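Long-range contact in Lin1840 protein (Listeria innocua serovar 6a, PDB 4ZOC), which probably hydrolyses terminal, non-reducing beta-D-glucosyl residues to release glucose, as a family 3 glycoside hydrolase involved in beta-1,2-glucan metabolism: residues Ser162-Ala176 with Pro221-Leu233. The protein carries 2 engineered substitutions. Sequence-based numbering, arbitrary orientation.
Sequences SELGKAMVDGYQGDA and PAYNAAIQAGAKL
Gln173 grips the backbone of Gly230 and Lys232 with both ends of its amide, a compact example of how one side chain can tie a helix to the turn that closes its neighbour. NE2 donates to Gly230 O at 2.9 Å, almost straight (175°) and in the plane of its own amide, although it meets that carbonyl from above rather than on a lone pair. OE1 takes the N-H of Lys232 at 3.1 Å, in the carbonyl plane on a lone pair. Next to this clamp, Val169 packs its two branches against the end of helix 221-228 and the turn after it: with CG1 anti to the backbone N (chi1 170°), that branch lies against Ala231 N, while CG2 reaches Ala226 CB at 4.0 Å. Toward the N-terminal part of the contact, helix 221-228 presents mostly alanine methyls. Ser162 CB sits 3.9 Å from Ala225 CB, and the stem of Lys166 lies along Ala225 and Ala229.

These are adjacent outer helices of the TIM barrel of the family 3 N-terminal domain, running in the same sense at 31° with their axes 8.3 Å apart. The close spacing is consistent with the small residues at the crossing, Ala222, Ala225 and Ala226 facing Gly165. Near the start of helix 221-228 a water donates to both Ser162 O and Ala222 O, linking the two backbones. Gly230, at positive phi, forms a Schellman motif that ends helix 221-228 and turns the chain toward strand 233-236.

Farther out, OE1 of Gln173 also accepts the backbone N-H of Ala188, so the amide reaches barrel strand 187-193 too and its rotation is fixed. Lys232 NZ forms a salt bridge with Asp338, and a second water links it to Ala176 O.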
loop_
_atom_site.group_PDB
_atom_site.type_symbol
_atom_site.label_atom_id
_atom_site.label_comp_id
_atom_site.label_asym_id
_atom_site.label_seq_id
_atom_site.Cartn_x
_atom_site.Cartn_y
_atom_site.Cartn_z
ATOM N N SER A 162 15.531 -8.788 -13.237
ATOM C CA SER A 162 15.589 -9.213 -14.651
ATOM C C SER A 162 16.917 -9.944 -14.972
ATOM O O SER A 162 16.894 -11.025 -15.571
ATOM C CB SER A 162 15.417 -8.013 -15.598
ATOM O OG SER A 162 14.116 -7.408 -15.518
ATOM N N GLU A 163 18.039 -9.380 -14.516
ATOM C CA GLU A 163 19.416 -9.898 -14.824
ATOM C C GLU A 163 19.607 -11.243 -14.143
ATOM O O GLU A 163 20.045 -12.213 -14.766
ATOM C CB GLU A 163 20.465 -8.899 -14.472
ATOM C CG GLU A 163 20.396 -7.633 -15.354
ATOM C CD GLU A 163 20.821 -7.938 -16.756
ATOM O OE1 GLU A 163 21.959 -8.282 -16.934
ATOM O OE2 GLU A 163 20.012 -7.887 -17.701
ATOM N N LEU A 164 19.200 -11.334 -12.890
ATOM C CA LEU A 164 19.322 -12.618 -12.183
ATOM C C LEU A 164 18.325 -13.714 -12.642
ATOM O O LEU A 164 18.653 -14.934 -12.666
ATOM C CB LEU A 164 19.272 -12.394 -10.693
ATOM C CG LEU A 164 20.351 -11.408 -10.173
ATOM C CD1 LEU A 164 20.215 -11.425 -8.645
ATOM C CD2 LEU A 164 21.774 -11.744 -10.525
ATOM N N GLY A 165 17.143 -13.304 -13.065
ATOM C CA GLY A 165 16.216 -14.235 -13.651
ATOM C C GLY A 165 16.770 -14.844 -14.918
ATOM O O GLY A 165 16.654 -16.052 -15.118
ATOM N N LYS A 166 17.336 -14.017 -15.780
ATOM C CA LYS A 166 17.974 -14.516 -16.967
ATOM C C LYS A 166 19.114 -15.490 -16.632
ATOM O O LYS A 166 19.231 -16.563 -17.256
ATOM C CB LYS A 166 18.508 -13.431 -17.874
ATOM C CG LYS A 166 17.436 -12.644 -18.499
ATOM C CD LYS A 166 17.971 -11.632 -19.499
ATOM C CE LYS A 166 18.621 -10.520 -18.802
ATOM N NZ LYS A 166 19.239 -9.622 -19.829
ATOM N N ALA A 167 19.939 -15.146 -15.633
ATOM C CA ALA A 167 20.953 -16.077 -15.199
ATOM C C ALA A 167 20.400 -17.415 -14.712
ATOM O O ALA A 167 20.987 -18.458 -15.040
ATOM C CB ALA A 167 21.850 -15.417 -14.169
ATOM N N MET A 168 19.260 -17.404 -13.989
ATOM C CA MET A 168 18.664 -18.672 -13.512
ATOM C C MET A 168 18.156 -19.515 -14.667
ATOM O O MET A 168 18.432 -20.735 -14.748
ATOM C CB MET A 168 17.520 -18.416 -12.575
ATOM C CG MET A 168 17.852 -18.084 -11.167
ATOM S SD MET A 168 16.485 -18.495 -9.993
ATOM C CE MET A 168 17.073 -17.312 -8.798
ATOM N N VAL A 169 17.470 -18.854 -15.605
ATOM C CA VAL A 169 16.941 -19.572 -16.789
ATOM C C VAL A 169 18.101 -20.239 -17.558
ATOM O O VAL A 169 18.027 -21.408 -17.930
ATOM C CB VAL A 169 16.145 -18.626 -17.689
ATOM C CG1 VAL A 169 15.815 -19.314 -19.038
ATOM C CG2 VAL A 169 14.872 -18.182 -17.004
ATOM N N ASP A 170 19.184 -19.483 -17.778
ATOM C CA ASP A 170 20.362 -19.995 -18.468
ATOM C C ASP A 170 20.964 -21.203 -17.692
ATOM O O ASP A 170 21.302 -22.228 -18.263
ATOM C CB ASP A 170 21.364 -18.875 -18.594
ATOM C CG ASP A 170 22.585 -19.267 -19.396
ATOM O OD1 ASP A 170 22.495 -20.115 -20.329
ATOM O OD2 ASP A 170 23.664 -18.694 -19.097
ATOM N N GLY A 171 21.072 -21.067 -16.380
ATOM C CA GLY A 171 21.579 -22.149 -15.530
ATOM C C GLY A 171 20.746 -23.417 -15.595
ATOM O O GLY A 171 21.277 -24.571 -15.712
ATOM N N TYR A 172 19.430 -23.258 -15.548
ATOM C CA TYR A 172 18.529 -24.464 -15.567
ATOM C C TYR A 172 18.527 -25.114 -16.940
ATOM O O TYR A 172 18.643 -26.315 -17.038
ATOM C CB TYR A 172 17.081 -24.112 -15.209
ATOM C CG TYR A 172 16.819 -23.649 -13.770
ATOM C CD1 TYR A 172 17.214 -24.411 -12.691
ATOM C CD2 TYR A 172 16.028 -22.519 -13.499
ATOM C CE1 TYR A 172 16.917 -24.037 -11.402
ATOM C CE2 TYR A 172 15.781 -22.135 -12.177
ATOM C CZ TYR A 172 16.212 -22.900 -11.140
ATOM O OH TYR A 172 15.941 -22.523 -9.836
ATOM N N GLN A 173 18.365 -24.291 -17.980
ATOM C CA GLN A 173 18.034 -24.799 -19.286
ATOM C C GLN A 173 19.242 -25.000 -20.194
ATOM O O GLN A 173 19.198 -25.782 -21.147
ATOM C CB GLN A 173 17.037 -23.848 -19.994
ATOM C CG GLN A 173 15.752 -23.596 -19.250
ATOM C CD GLN A 173 14.665 -22.965 -20.048
ATOM O OE1 GLN A 173 13.474 -23.168 -19.738
ATOM N NE2 GLN A 173 15.016 -22.184 -21.054
ATOM N N GLY A 174 20.287 -24.263 -19.963
ATOM C CA GLY A 174 21.300 -24.055 -21.024
ATOM C C GLY A 174 20.709 -23.584 -22.333
ATOM O O GLY A 174 19.892 -22.676 -22.344
ATOM N N ASP A 175 21.127 -24.220 -23.450
ATOM C CA ASP A 175 20.598 -23.873 -24.733
ATOM C C ASP A 175 19.235 -24.548 -24.845
ATOM O O ASP A 175 19.126 -25.789 -24.956
ATOM C CB ASP A 175 21.601 -24.246 -25.856
ATOM C CG ASP A 175 21.006 -24.105 -27.234
ATOM O OD1 ASP A 175 19.798 -23.827 -27.430
ATOM O OD2 ASP A 175 21.753 -24.315 -28.148
ATOM N N ALA A 176 18.185 -23.736 -24.792
ATOM C CA ALA A 176 16.825 -24.289 -24.697
ATOM C C ALA A 176 16.463 -25.174 -25.881
ATOM O O ALA A 176 15.601 -26.045 -25.765
ATOM C CB ALA A 176 15.777 -23.201 -24.551
ATOM N N PRO A 221 8.790 -6.243 -16.251
ATOM C CA PRO A 221 10.029 -6.422 -16.981
ATOM C C PRO A 221 10.798 -7.733 -16.672
ATOM O O PRO A 221 11.375 -8.335 -17.593
ATOM C CB PRO A 221 10.844 -5.250 -16.521
ATOM C CG PRO A 221 9.800 -4.115 -16.550
ATOM C CD PRO A 221 8.643 -4.817 -15.799
ATOM N N ALA A 222 10.862 -8.169 -15.425
ATOM C CA ALA A 222 11.649 -9.346 -15.132
ATOM C C ALA A 222 11.021 -10.568 -15.784
ATOM O O ALA A 222 11.762 -11.395 -16.368
ATOM C CB ALA A 222 11.922 -9.526 -13.633
ATOM N N TYR A 223 9.700 -10.708 -15.755
ATOM C CA TYR A 223 9.048 -11.857 -16.460
ATOM C C TYR A 223 9.468 -11.852 -17.944
ATOM O O TYR A 223 9.805 -12.897 -18.546
ATOM C CB TYR A 223 7.518 -11.869 -16.379
ATOM C CG TYR A 223 6.899 -11.722 -15.025
ATOM C CD1 TYR A 223 7.182 -12.605 -13.961
ATOM C CD2 TYR A 223 6.065 -10.678 -14.773
ATOM C CE1 TYR A 223 6.577 -12.462 -12.687
ATOM C CE2 TYR A 223 5.521 -10.519 -13.518
ATOM C CZ TYR A 223 5.779 -11.415 -12.485
ATOM O OH TYR A 223 5.275 -11.094 -11.222
ATOM N N ASN A 224 9.343 -10.671 -18.521
ATOM C CA ASN A 224 9.595 -10.517 -19.928
ATOM C C ASN A 224 11.029 -10.912 -20.258
ATOM O O ASN A 224 11.292 -11.556 -21.277
ATOM C CB ASN A 224 9.277 -9.083 -20.407
ATOM C CG ASN A 224 9.575 -8.928 -21.870
ATOM O OD1 ASN A 224 8.963 -9.572 -22.684
ATOM N ND2 ASN A 224 10.633 -8.225 -22.189
ATOM N N ALA A 225 11.978 -10.512 -19.421
ATOM C CA ALA A 225 13.391 -10.777 -19.686
ATOM C C ALA A 225 13.640 -12.267 -19.671
ATOM O O ALA A 225 14.306 -12.799 -20.548
ATOM C CB ALA A 225 14.303 -10.098 -18.715
ATOM N N ALA A 226 13.021 -12.961 -18.720
ATOM C CA ALA A 226 13.164 -14.416 -18.677
ATOM C C ALA A 226 12.516 -15.173 -19.831
ATOM O O ALA A 226 13.000 -16.187 -20.325
ATOM C CB ALA A 226 12.628 -14.886 -17.316
ATOM N N ILE A 227 11.382 -14.668 -20.257
ATOM C CA ILE A 227 10.640 -15.198 -21.386
ATOM C C ILE A 227 11.481 -15.006 -22.646
ATOM O O ILE A 227 11.686 -15.965 -23.442
ATOM C CB ILE A 227 9.269 -14.550 -21.461
ATOM C CG1 ILE A 227 8.345 -15.054 -20.346
ATOM C CG2 ILE A 227 8.585 -14.786 -22.836
ATOM C CD1 ILE A 227 7.171 -14.109 -20.167
ATOM N N GLN A 228 12.012 -13.803 -22.830
ATOM C CA GLN A 228 12.849 -13.542 -24.028
ATOM C C GLN A 228 14.149 -14.342 -24.037
ATOM O O GLN A 228 14.677 -14.721 -25.104
ATOM C CB GLN A 228 13.117 -12.035 -24.239
ATOM C CG GLN A 228 11.892 -11.155 -24.408
ATOM C CD GLN A 228 10.720 -11.827 -25.159
ATOM O OE1 GLN A 228 10.921 -12.538 -26.167
ATOM N NE2 GLN A 228 9.516 -11.680 -24.632
ATOM N N ALA A 229 14.634 -14.688 -22.882
ATOM C CA ALA A 229 15.805 -15.519 -22.752
ATOM C C ALA A 229 15.489 -17.011 -22.984
ATOM O O ALA A 229 16.396 -17.808 -22.923
ATOM C CB ALA A 229 16.417 -15.346 -21.374
ATOM N N GLY A 230 14.214 -17.353 -23.185
ATOM C CA GLY A 230 13.822 -18.703 -23.574
ATOM C C GLY A 230 13.179 -19.558 -22.539
ATOM O O GLY A 230 13.094 -20.785 -22.741
ATOM N N ALA A 231 12.738 -18.961 -21.411
ATOM C CA ALA A 231 12.035 -19.800 -20.390
ATOM C C ALA A 231 10.922 -20.609 -21.028
ATOM O O ALA A 231 10.067 -20.056 -21.763
ATOM C CB ALA A 231 11.459 -18.951 -19.263
ATOM N N LYS A 232 10.885 -21.913 -20.769
ATOM C CA LYS A 232 9.893 -22.746 -21.443
ATOM C C LYS A 232 8.471 -22.606 -21.031
ATOM O O LYS A 232 7.588 -22.739 -21.888
ATOM C CB LYS A 232 10.327 -24.199 -21.445
ATOM C CG LYS A 232 11.535 -24.434 -22.392
ATOM C CD LYS A 232 11.026 -24.590 -23.794
ATOM C CE LYS A 232 12.049 -24.765 -24.868
ATOM N NZ LYS A 232 11.285 -24.725 -26.168
ATOM N N LEU A 233 8.189 -22.402 -19.731
ATOM C CA LEU A 233 6.824 -22.320 -19.239
ATOM C C LEU A 233 6.610 -21.009 -18.451
ATOM O O LEU A 233 7.580 -20.399 -18.016
ATOM C CB LEU A 233 6.486 -23.468 -18.286
ATOM C CG LEU A 233 6.440 -24.905 -18.855
ATOM C CD1 LEU A 233 7.817 -25.521 -18.933
ATOM C CD2 LEU A 233 5.498 -25.756 -17.988
HETATM O O HOH W 1 14.256 -12.381 -15.727
HETATM O O HOH W 2 13.261 -26.882 -27.184
#